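Local coordinates for beta-N-acetylhexosaminidase (Arthrobacter aurescens, PDB 3RCN), which probably hydrolyses terminal non-reducing N-acetyl-D-hexosamine residues from N-acetyl-beta-D-hexosaminides, as a glycoside hydrolase of family 20, at residues 25-28 / 29-32; 197-200 / 201-204; 323-326 / 327-330; 388-391 / 392-396; 425-428 / 429-432. All blocks are in the same frame, centred on the assembly; numbering follows the deposited sequence.

Contact 1. Residues 25-28 / 29-32; sequences ELDA and GTSV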
loop_
_atom_site.group_PDB
_atom_site.type_symbol
_atom_site.label_atom_id
_atom_site.label_comp_id
_atom_site.label_asym_id
_atom_site.label_seq_id
_atom_site.Cartn_x
_atom_site.Cartn_y
_atom_site.Cartn_z
ATOM N N GLU A 25 -26.543 18.115 -10.099
ATOM C CA GLU A 25 -26.547 16.699 -9.757
ATOM C C GLU A 25 -25.981 15.864 -10.892
ATOM O O GLU A 25 -26.382 16.011 -12.049
ATOM C CB GLU A 25 -27.962 16.215 -9.439
ATOM C CG GLU A 25 -28.262 16.078 -7.956
ATOM C CD GLU A 25 -29.294 17.084 -7.485
ATOM O OE1 GLU A 25 -28.944 17.965 -6.668
ATOM O OE2 GLU A 25 -30.458 16.994 -7.938
ATOM N N LEU A 26 -25.052 14.980 -10.543
ATOM C CA LEU A 26 -24.464 14.062 -11.504
ATOM C C LEU A 26 -25.014 12.673 -11.273
ATOM O O LEU A 26 -24.908 12.134 -10.180
ATOM C CB LEU A 26 -22.951 14.014 -11.343
ATOM C CG LEU A 26 -22.180 15.326 -11.309
ATOM C CD1 LEU A 26 -20.729 15.004 -11.063
ATOM C CD2 LEU A 26 -22.355 16.108 -12.595
ATOM N N ASP A 27 -25.604 12.102 -12.314
ATOM C CA ASP A 27 -26.128 10.747 -12.263
ATOM C C ASP A 27 -25.128 9.760 -12.860
ATOM O O ASP A 27 -24.037 10.135 -13.271
ATOM C CB ASP A 27 -27.457 10.672 -13.011
ATOM C CG ASP A 27 -27.394 11.336 -14.359
ATOM O OD1 ASP A 27 -26.675 10.820 -15.238
ATOM O OD2 ASP A 27 -28.060 12.377 -14.544
ATOM N N ALA A 28 -25.520 8.498 -12.913
ATOM C CA ALA A 28 -24.651 7.433 -13.382
ATOM C C ALA A 28 -24.444 7.506 -14.887
ATOM O O ALA A 28 -23.652 6.745 -15.442
ATOM C CB ALA A 28 -25.225 6.077 -12.986
ATOM N N GLY A 29 -25.172 8.408 -15.541
ATOM C CA GLY A 29 -25.056 8.600 -16.980
ATOM C C GLY A 29 -24.072 9.691 -17.394
ATOM O O GLY A 29 -23.807 9.902 -18.583
ATOM N N THR A 30 -23.515 10.377 -16.403
ATOM C CA THR A 30 -22.583 11.458 -16.641
ATOM C C THR A 30 -21.446 11.017 -17.561
ATOM O O THR A 30 -20.798 9.996 -17.320
ATOM C CB THR A 30 -21.984 11.940 -15.315
ATOM O OG1 THR A 30 -23.018 12.515 -14.507
ATOM C CG2 THR A 30 -20.899 12.976 -15.564
ATOM N N SER A 31 -21.186 11.816 -18.593
ATOM C CA SER A 31 -20.198 11.481 -19.615
ATOM C C SER A 31 -19.057 12.476 -19.521
ATOM O O SER A 31 -19.239 13.566 -18.985
ATOM C CB SER A 31 -20.826 11.520 -21.013
ATOM O OG SER A 31 -21.221 12.839 -21.375
ATOM N N VAL A 32 -17.874 12.095 -19.998
ATOM C CA VAL A 32 -16.698 12.959 -19.900
ATOM C C VAL A 32 -16.127 13.291 -21.271
ATOM O O VAL A 32 -15.660 12.404 -21.978
ATOM C CB VAL A 32 -15.605 12.292 -19.045
ATOM C CG1 VAL A 32 -14.536 13.283 -18.711
ATOM C CG2 VAL A 32 -16.212 11.740 -17.758
HETATM O O HOH W 1 -21.258 7.531 -16.190
#
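Thr30 meets Asp27 through two donors that converge on one carbonyl oxygen. Its hydroxyl OG1 gives a hydrogen bond to Asp27 O at 2.9 Å, and its amide N reaches the same Asp27 O at 3.2 Å with a fairly straight N-H. The two donors come from the same face of the carbonyl plane, the hydroxyl tilted modestly from it and the amide well above it. What lets the hydroxyl in is the first torsion of Thr30 (chi1 -65°), which sets OG1 beside its own backbone N and sends the methyl CG2 the other way. Asp27 answers with its carboxylate: OD1 uses its anti lone pair to accept from Gly29 N at 2.9 Å, closing an Asx turn over the backbone. The whole is a type I beta turn from Asp27 to Thr30. It follows the long strand 16-26 and leads toward strand 32-34, and within this chain these are the two outermost strands of the mixed sheet in the non-catalytic domain 2. Aspartate suits the first turn position because its short side chain can bend back to an amide two residues on. A valine at Thr30 would probably cost Asp27 O its hydroxyl donor, leaving the Thr30 amide to hold the turn from that side. Further out, Leu26 lays CB against Thr30 OG1 at 3.5 Å; this buried leucine packs on Trp55, and its backbone pairs with Trp125. Glu25 is tied by OE1 to Ser126, while Val32 makes backbone hydrogen bonds with Ala58 and Ala60.

Contact 2. Residues 197-200 / 201-204; sequences AWRR and ESSL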
loop_
_atom_site.group_PDB
_atom_site.type_symbol
_atom_site.label_atom_id
_atom_site.label_comp_id
_atom_site.label_asym_id
_atom_site.label_seq_id
_atom_site.Cartn_x
_atom_site.Cartn_y
_atom_site.Cartn_z
ATOM N N ALA A 197 21.742 -3.719 -1.242
ATOM C CA ALA A 197 20.312 -3.497 -0.994
ATOM C C ALA A 197 19.824 -3.907 0.392
ATOM O O ALA A 197 18.621 -3.814 0.670
ATOM C CB ALA A 197 19.465 -4.158 -2.060
ATOM N N TRP A 198 20.732 -4.382 1.247
ATOM C CA TRP A 198 20.351 -4.775 2.609
ATOM C C TRP A 198 21.458 -4.556 3.629
ATOM O O TRP A 198 22.634 -4.594 3.294
ATOM C CB TRP A 198 19.875 -6.239 2.658
ATOM C CG TRP A 198 20.961 -7.258 2.432
ATOM C CD1 TRP A 198 21.462 -7.665 1.228
ATOM C CD2 TRP A 198 21.673 -8.010 3.436
ATOM N NE1 TRP A 198 22.438 -8.617 1.416
ATOM C CE2 TRP A 198 22.588 -8.847 2.755
ATOM C CE3 TRP A 198 21.629 -8.051 4.832
ATOM C CZ2 TRP A 198 23.457 -9.726 3.436
ATOM C CZ3 TRP A 198 22.490 -8.925 5.503
ATOM C CH2 TRP A 198 23.393 -9.748 4.798
ATOM N N ARG A 199 21.064 -4.334 4.878
ATOM C CA ARG A 199 22.001 -4.203 5.984
ATOM C C ARG A 199 21.614 -5.172 7.108
ATOM O O ARG A 199 20.463 -5.583 7.198
ATOM C CB ARG A 199 21.998 -2.768 6.521
ATOM C CG ARG A 199 20.662 -2.317 7.081
ATOM C CD ARG A 199 20.723 -0.871 7.527
ATOM N NE ARG A 199 19.428 -0.369 7.979
ATOM C CZ ARG A 199 18.578 0.313 7.213
ATOM N NH1 ARG A 199 18.874 0.576 5.936
ATOM N NH2 ARG A 199 17.422 0.732 7.721
ATOM N N ARG A 200 22.582 -5.510 7.956
ATOM C CA ARG A 200 22.424 -6.432 9.079
ATOM C C ARG A 200 21.413 -5.950 10.118
ATOM O O ARG A 200 20.565 -6.717 10.589
ATOM C CB ARG A 200 23.766 -6.588 9.781
ATOM C CG ARG A 200 24.161 -8.002 10.047
ATOM C CD ARG A 200 25.342 -8.388 9.182
ATOM N NE ARG A 200 25.282 -9.798 8.808
ATOM C CZ ARG A 200 26.008 -10.343 7.841
ATOM N NH1 ARG A 200 26.851 -9.591 7.145
ATOM N NH2 ARG A 200 25.886 -11.638 7.568
ATOM N N GLU A 201 21.522 -4.683 10.499
ATOM C CA GLU A 201 20.611 -4.103 11.477
ATOM C C GLU A 201 20.522 -2.590 11.317
ATOM O O GLU A 201 20.978 -2.036 10.318
ATOM C CB GLU A 201 21.012 -4.487 12.899
ATOM C CG GLU A 201 22.495 -4.417 13.187
ATOM C CD GLU A 201 22.807 -4.576 14.671
ATOM O OE1 GLU A 201 21.895 -4.941 15.454
ATOM O OE2 GLU A 201 23.969 -4.332 15.058
ATOM N N SER A 202 19.906 -1.936 12.294
ATOM C CA SER A 202 19.663 -0.505 12.232
ATOM C C SER A 202 19.807 0.123 13.605
ATOM O O SER A 202 19.403 -0.465 14.608
ATOM C CB SER A 202 18.241 -0.228 11.734
ATOM O OG SER A 202 17.997 -0.813 10.470
ATOM N N SER A 203 20.364 1.327 13.647
ATOM C CA SER A 203 20.327 2.120 14.863
ATOM C C SER A 203 18.898 2.279 15.308
ATOM O O SER A 203 18.003 2.537 14.504
ATOM C CB SER A 203 20.922 3.511 14.645
ATOM O OG SER A 203 22.297 3.436 14.334
ATOM N N LEU A 204 18.692 2.154 16.605
ATOM C CA LEU A 204 17.395 2.409 17.186
ATOM C C LEU A 204 17.419 3.784 17.846
ATOM O O LEU A 204 18.047 3.967 18.889
ATOM C CB LEU A 204 17.092 1.327 18.225
ATOM C CG LEU A 204 15.772 1.496 18.960
ATOM C CD1 LEU A 204 14.640 1.546 17.937
ATOM C CD2 LEU A 204 15.582 0.384 19.986
#
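Arg199 runs its methylenes alongside the carbonyl of Glu201 before its guanidinium closes on Ser202. The grip is side-on: Arg199 NE donates to Ser202 OG at 2.9 Å, and Arg199 NH2 reaches the same OG at 3.2 Å. The NE bond is the straighter of the two (159° against 139°), and the hydroxyl sits almost in the guanidinium plane. The chain leaves CA with CG between the backbone N and the carbonyl carbon (chi1 62°) and then runs extended to NE, which carries the charged group forward to a residue three places on. Ser202 OG lies beside its own backbone N, facing the arginine. The guanidinium also reaches outward: NH2 donates to Arg149 O, its strongest polar partner, and NH1 to Gln180 O. A methionine in place of Arg199 would probably leave these two carbonyl oxygens and the serine hydroxyl without their donor. On the outer side, Arg200 turns back so that Trp198 CH2 stands 4.0 Å above the centre of its guanidinium, and Trp198 itself packs on Pro521 of the second subunit. Arg199, buried, thereby ties strand 198-199, paired antiparallel with strand 217-218, to loops of the TIM-barrel catalytic domain.

Contact 3. Residues 323-326 / 327-330; sequences QASA and QAQA. With SO4 (sulfate ion), chain D; SO4 (sulfate ion), chain C.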
loop_
_atom_site.group_PDB
_atom_site.type_symbol
_atom_site.label_atom_id
_atom_site.label_comp_id
_atom_site.label_asym_id
_atom_site.label_seq_id
_atom_site.Cartn_x
_atom_site.Cartn_y
_atom_site.Cartn_z
ATOM N N GLN A 323 42.561 13.488 2.911
ATOM C CA GLN A 323 43.783 14.094 3.405
ATOM C C GLN A 323 44.834 13.041 3.751
ATOM O O GLN A 323 46.038 13.296 3.652
ATOM C CB GLN A 323 43.489 14.960 4.625
ATOM C CG GLN A 323 42.723 16.217 4.302
ATOM C CD GLN A 323 42.218 16.900 5.549
ATOM O OE1 GLN A 323 42.402 16.398 6.658
ATOM N NE2 GLN A 323 41.573 18.049 5.379
ATOM N N ALA A 324 44.380 11.863 4.162
ATOM C CA ALA A 324 45.296 10.805 4.554
ATOM C C ALA A 324 45.596 9.851 3.399
ATOM O O ALA A 324 46.307 8.864 3.564
ATOM C CB ALA A 324 44.727 10.033 5.758
ATOM N N SER A 325 45.039 10.139 2.229
ATOM C CA SER A 325 45.104 9.207 1.106
ATOM C C SER A 325 46.255 9.498 0.137
ATOM O O SER A 325 46.244 10.517 -0.553
ATOM C CB SER A 325 43.781 9.255 0.349
ATOM O OG SER A 325 43.794 8.379 -0.755
ATOM N N ALA A 326 47.231 8.597 0.062
ATOM C CA ALA A 326 48.294 8.740 -0.925
ATOM C C ALA A 326 47.714 8.877 -2.336
ATOM O O ALA A 326 48.257 9.611 -3.161
ATOM C CB ALA A 326 49.279 7.577 -0.857
ATOM N N GLN A 327 46.606 8.188 -2.611
ATOM C CA GLN A 327 46.001 8.243 -3.946
ATOM C C GLN A 327 45.348 9.590 -4.218
ATOM O O GLN A 327 45.404 10.110 -5.327
ATOM C CB GLN A 327 44.961 7.132 -4.125
ATOM C CG GLN A 327 44.289 7.097 -5.503
ATOM C CD GLN A 327 43.101 8.050 -5.641
ATOM O OE1 GLN A 327 42.537 8.520 -4.646
ATOM N NE2 GLN A 327 42.723 8.349 -6.888
ATOM N N ALA A 328 44.699 10.136 -3.201
ATOM C CA ALA A 328 43.999 11.394 -3.335
ATOM C C ALA A 328 45.020 12.515 -3.554
ATOM O O ALA A 328 44.849 13.381 -4.413
ATOM C CB ALA A 328 43.152 11.647 -2.088
ATOM N N GLN A 329 46.093 12.481 -2.768
ATOM C CA GLN A 329 47.186 13.429 -2.914
ATOM C C GLN A 329 47.749 13.390 -4.327
ATOM O O GLN A 329 47.823 14.416 -4.993
ATOM C CB GLN A 329 48.271 13.131 -1.887
ATOM C CG GLN A 329 47.777 13.248 -0.447
ATOM C CD GLN A 329 47.406 14.680 -0.058
ATOM O OE1 GLN A 329 47.640 15.627 -0.814
ATOM N NE2 GLN A 329 46.829 14.841 1.132
ATOM N N ALA A 330 48.126 12.202 -4.790
ATOM C CA ALA A 330 48.603 12.031 -6.159
ATOM C C ALA A 330 47.637 12.648 -7.180
ATOM O O ALA A 330 48.057 13.386 -8.076
ATOM C CB ALA A 330 48.842 10.548 -6.473
HETATM S S SO4 D . 45.765 18.540 2.453
HETATM O O1 SO4 D . 46.223 17.284 3.047
HETATM O O2 SO4 D . 44.441 18.893 2.965
HETATM O O3 SO4 D . 46.702 19.602 2.809
HETATM O O4 SO4 D . 45.691 18.403 0.999
HETATM S S SO4 C . 43.580 7.577 -10.953
HETATM O O1 SO4 C . 43.467 6.123 -11.107
HETATM O O2 SO4 C . 42.276 8.199 -11.164
HETATM O O3 SO4 C . 44.054 7.907 -9.609
HETATM O O4 SO4 C . 44.520 8.088 -11.946
#
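Ser325 and Ala328 form the close part of this contact. The serine hydroxyl OG accepts from Ala328 N at 3.1 Å, the capping bond of a helix start, and Ser325 CB rests 3.5 Å from the methyl CB of Ala328. OG reaches the amide because it stands anti to its own backbone N (chi1 180°), turned in toward the first helical turn. Serine is a common N-cap, since its short hydroxyl side chain can satisfy a first-turn amide that has no helical carbonyl one turn back. Ala328 fits the buried inner side, where it lies on Val340. From Ser325 O the helix proper begins, with Gln329 N bonding to it at 3.0 Å in an almost linear bond. This N-cap opens helix 326-335, which follows the short helix 320-323 in the catalytic TIM-barrel domain. The looser, exposed side belongs to Gln323 and Gln329. Gln329 bends its chain so that NE2 donates back to Gln323 O at 3.1 Å; the oxygen lies in its amide plane, though the donor stands well above the carbonyl plane. The same NE2 also bonds a sulfate ion, O1 at 3.2 Å, which brushes the methylenes of Gln323. Away from it, the partly exposed Gln327 uses NE2 to bond Val286 O and O3 of a second sulfate at 3.1 Å, both anions probably taken up from the crystallisation liquor.

Contact 4. Residues 388-391 / 392-396; sequences GIDA and LRKGY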
loop_
_atom_site.group_PDB
_atom_site.type_symbol
_atom_site.label_atom_id
_atom_site.label_comp_id
_atom_site.label_asym_id
_atom_site.label_seq_id
_atom_site.Cartn_x
_atom_site.Cartn_y
_atom_site.Cartn_z
ATOM N N GLY A 388 20.909 30.807 -0.099
ATOM C CA GLY A 388 20.054 30.829 -1.273
ATOM C C GLY A 388 20.352 31.966 -2.243
ATOM O O GLY A 388 20.541 31.730 -3.437
ATOM N N ILE A 389 20.383 33.201 -1.743
ATOM C CA ILE A 389 20.651 34.360 -2.599
ATOM C C ILE A 389 22.059 34.296 -3.180
ATOM O O ILE A 389 22.312 34.767 -4.286
ATOM C CB ILE A 389 20.461 35.702 -1.854
ATOM C CG1 ILE A 389 21.207 35.685 -0.519
ATOM C CG2 ILE A 389 18.982 35.992 -1.636
ATOM C CD1 ILE A 389 21.418 37.064 0.095
ATOM N N ASP A 390 22.964 33.693 -2.420
ATOM C CA ASP A 390 24.341 33.501 -2.834
ATOM C C ASP A 390 24.449 32.631 -4.096
ATOM O O ASP A 390 25.273 32.888 -4.974
ATOM C CB ASP A 390 25.117 32.865 -1.685
ATOM C CG ASP A 390 26.605 33.001 -1.848
ATOM O OD1 ASP A 390 27.044 33.369 -2.958
ATOM O OD2 ASP A 390 27.337 32.740 -0.869
ATOM N N ALA A 391 23.612 31.601 -4.179
ATOM C CA ALA A 391 23.619 30.683 -5.316
ATOM C C ALA A 391 22.955 31.292 -6.543
ATOM O O ALA A 391 23.233 30.887 -7.669
ATOM C CB ALA A 391 22.942 29.383 -4.947
ATOM N N LEU A 392 22.066 32.253 -6.313
ATOM C CA LEU A 392 21.472 33.036 -7.389
ATOM C C LEU A 392 22.493 34.021 -7.981
ATOM O O LEU A 392 22.596 34.174 -9.200
ATOM C CB LEU A 392 20.259 33.796 -6.869
ATOM C CG LEU A 392 19.093 32.970 -6.327
ATOM C CD1 LEU A 392 18.262 33.817 -5.387
ATOM C CD2 LEU A 392 18.230 32.406 -7.454
ATOM N N ARG A 393 23.256 34.682 -7.115
ATOM C CA ARG A 393 24.325 35.553 -7.585
ATOM C C ARG A 393 25.204 34.831 -8.616
ATOM O O ARG A 393 25.583 35.414 -9.631
ATOM C CB ARG A 393 25.190 36.051 -6.422
ATOM C CG ARG A 393 24.506 37.029 -5.473
ATOM C CD ARG A 393 25.558 37.878 -4.758
ATOM N NE ARG A 393 25.363 37.939 -3.309
ATOM C CZ ARG A 393 24.566 38.811 -2.693
ATOM N NH1 ARG A 393 23.874 39.697 -3.401
ATOM N NH2 ARG A 393 24.452 38.797 -1.368
ATOM N N LYS A 394 25.496 33.554 -8.379
ATOM C CA LYS A 394 26.383 32.807 -9.263
ATOM C C LYS A 394 25.665 32.224 -10.480
ATOM O O LYS A 394 26.292 31.527 -11.283
ATOM C CB LYS A 394 27.068 31.658 -8.518
ATOM C CG LYS A 394 28.302 32.035 -7.711
ATOM C CD LYS A 394 28.028 32.013 -6.212
ATOM C CE LYS A 394 29.325 31.877 -5.423
ATOM N NZ LYS A 394 29.224 32.467 -4.062
ATOM N N GLY A 395 24.361 32.472 -10.608
ATOM C CA GLY A 395 23.608 32.022 -11.774
ATOM C C GLY A 395 22.978 30.635 -11.681
ATOM O O GLY A 395 22.316 30.171 -12.616
ATOM N N TYR A 396 23.195 29.959 -10.560
ATOM C CA TYR A 396 22.592 28.660 -10.350
ATOM C C TYR A 396 21.096 28.847 -10.113
ATOM O O TYR A 396 20.688 29.789 -9.431
ATOM C CB TYR A 396 23.255 27.943 -9.165
ATOM C CG TYR A 396 24.721 27.621 -9.389
ATOM C CD1 TYR A 396 25.343 27.936 -10.596
ATOM C CD2 TYR A 396 25.481 26.993 -8.402
ATOM C CE1 TYR A 396 26.681 27.648 -10.816
ATOM C CE2 TYR A 396 26.825 26.696 -8.612
ATOM C CZ TYR A 396 27.418 27.028 -9.824
ATOM O OH TYR A 396 28.750 26.742 -10.055
#
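Charge pairing joins two side chains here: Asp390 and Lys394, one helical turn apart, form a salt bridge with OD1 and NZ 2.6 Å apart. Lys394 NZ comes to the syn side of the carboxylate, about 30° out of its plane, after a bend at chi2 (107°) that curls the chain back over the helix end. Asp390 CG stands anti to its backbone N, which brings the carboxylate within range.

Apolar contacts are lighter. Leu392 CD1 lies loosely near Ile389 CG2, 4.4 Å away. Leu392 and Ala391 face inward and pack on Val398 of the next strand, Leu392 also meeting Leu437 and Phe445; small or branched apolar residues suit this buried side. Separately, Ile389 runs beside the charged Arg393, its methyl CD1 3.8 Å from Arg393 NH2.

The backbone bonds finish the helix. Leu392 N bonds to Gly388 O, and Arg393 N to Ile389 O at 3.0 Å. Then the chain turns at Gly395; at its positive phi (90°) a CB would collide with the carbonyl oxygen of Lys394, so glycine suits the place. The result is a Schellman motif: Gly395 N bonds back to Leu392 O, and Tyr396 N bonds weakly to Ala391 O at 3.0 Å. It leads at once from helix 385-393 into strand 397-400, within a beta-alpha-beta unit of the TIM barrel.

The backbone motif thus ends the helix, while the ion pair ties its last turn to Lys394 just beyond, where the positive charge would probably suit the carbonyl end of the helix dipole.

Contact 5. Residues 425-428 / 429-432; sequences VTTL and QAVY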
loop_
_atom_site.group_PDB
_atom_site.type_symbol
_atom_site.label_atom_id
_atom_site.label_comp_id
_atom_site.label_asym_id
_atom_site.label_seq_id
_atom_site.Cartn_x
_atom_site.Cartn_y
_atom_site.Cartn_z
ATOM N N VAL A 425 11.839 21.932 16.644
ATOM C CA VAL A 425 10.394 21.828 16.655
ATOM C C VAL A 425 9.910 22.529 15.403
ATOM O O VAL A 425 10.140 23.721 15.234
ATOM C CB VAL A 425 9.764 22.551 17.865
ATOM C CG1 VAL A 425 8.229 22.520 17.767
ATOM C CG2 VAL A 425 10.244 21.934 19.176
ATOM N N THR A 426 9.202 21.801 14.548
ATOM C CA THR A 426 8.659 22.395 13.341
ATOM C C THR A 426 7.174 22.089 13.304
ATOM O O THR A 426 6.767 20.954 13.017
ATOM C CB THR A 426 9.293 21.748 12.105
ATOM O OG1 THR A 426 10.726 21.760 12.223
ATOM C CG2 THR A 426 8.833 22.460 10.827
ATOM N N THR A 427 6.355 23.112 13.499
ATOM C CA THR A 427 4.953 22.845 13.763
ATOM C C THR A 427 4.118 23.098 12.526
ATOM O O THR A 427 4.612 23.604 11.515
ATOM C CB THR A 427 4.429 23.742 14.896
ATOM O OG1 THR A 427 4.445 25.109 14.466
ATOM C CG2 THR A 427 5.298 23.600 16.133
ATOM N N LEU A 428 2.832 22.792 12.635
ATOM C CA LEU A 428 1.912 22.991 11.529
ATOM C C LEU A 428 1.815 24.475 11.174
ATOM O O LEU A 428 1.811 24.844 10.005
ATOM C CB LEU A 428 0.531 22.439 11.882
ATOM C CG LEU A 428 -0.477 22.558 10.747
ATOM C CD1 LEU A 428 -0.013 21.758 9.525
ATOM C CD2 LEU A 428 -1.826 22.078 11.231
ATOM N N GLN A 429 1.737 25.324 12.193
ATOM C CA GLN A 429 1.569 26.749 11.969
ATOM C C GLN A 429 2.872 27.370 11.454
ATOM O O GLN A 429 2.861 28.156 10.511
ATOM C CB GLN A 429 1.095 27.430 13.251
ATOM C CG GLN A 429 0.898 28.934 13.150
ATOM C CD GLN A 429 0.530 29.553 14.494
ATOM O OE1 GLN A 429 0.290 30.749 14.590
ATOM N NE2 GLN A 429 0.484 28.732 15.539
ATOM N N ALA A 430 3.993 26.999 12.064
ATOM C CA ALA A 430 5.287 27.518 11.647
ATOM C C ALA A 430 5.514 27.263 10.156
ATOM O O ALA A 430 5.885 28.157 9.406
ATOM C CB ALA A 430 6.400 26.895 12.478
ATOM N N VAL A 431 5.272 26.028 9.743
ATOM C CA VAL A 431 5.451 25.605 8.368
ATOM C C VAL A 431 4.486 26.330 7.426
ATOM O O VAL A 431 4.788 26.524 6.247
ATOM C CB VAL A 431 5.247 24.070 8.272
ATOM C CG1 VAL A 431 4.490 23.680 7.016
ATOM C CG2 VAL A 431 6.576 23.352 8.374
ATOM N N TYR A 432 3.320 26.719 7.941
ATOM C CA TYR A 432 2.314 27.363 7.103
ATOM C C TYR A 432 2.659 28.814 6.875
ATOM O O TYR A 432 2.215 29.426 5.904
ATOM C CB TYR A 432 0.932 27.284 7.735
ATOM C CG TYR A 432 -0.170 27.892 6.878
ATOM C CD1 TYR A 432 -0.579 27.274 5.696
ATOM C CD2 TYR A 432 -0.821 29.067 7.261
ATOM C CE1 TYR A 432 -1.594 27.815 4.912
ATOM C CE2 TYR A 432 -1.834 29.619 6.481
ATOM C CZ TYR A 432 -2.216 28.982 5.311
ATOM O OH TYR A 432 -3.213 29.511 4.529
#
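Thr427 OG1 accepts from Ala430 N at 3.1 Å, with an N-H angle of 163°, the side-chain bond of an N-cap. This is the start of the short helix 428-432, in the catalytic TIM-barrel domain. The hydroxyl is placed there by chi1 (66°), which sets OG1 between the backbone N and the carbonyl carbon and leaves the methyl CG2 beside the backbone N. The methyl of Ala430 lies beside the hydroxyl. Thr427 suits the place because its hydroxyl can serve an amide that no earlier helical carbonyl reaches. Its own carbonyl starts the main-chain bonds of the helix: Thr427 O accepts from Val431 N at 3.1 Å, and Leu428 O accepts more weakly from Tyr432 N at 3.2 Å. Leu428 turns away, and its apolar side chain packs on Ala477 and Leu498 of neighbouring helices. Tyr432 leads out from the turn; its OH hydrogen-bonds Glu480, while its ring stacks with Phe494 and makes a cation-pi contact with Arg489. Just before the cap, Thr426 pairs with Val431 in the positions of a hydrophobic staple, the residue before the N-cap and the fourth within the helix, here with a threonine methyl in the first. Valine, which also packs on Ile478, offers a branch to that methyl, and Thr426 CG2 lies 3.5 Å from Val431 CG2.

Contact 1 stands apart in the non-catalytic domain 2, its centre about 51 Å from that of contact 4; the other four belong to the catalytic domain. Contact 3 is the surface one, while contacts 1, 2, 4 and 5 are partly buried. Contacts 3 and 5 both open helices through a hydroxyl cap, but contact 3 sits among glutamines and sulfates, whereas contact 5 ends in apolar and aromatic packing. Contact 4 is the counterpart at a helix C-terminus, using glycine and an ion pair. Contacts 1 and 2 lie just after strands: the first is a turn held by a threonine and an aspartate, the second a loop held by a buried arginine.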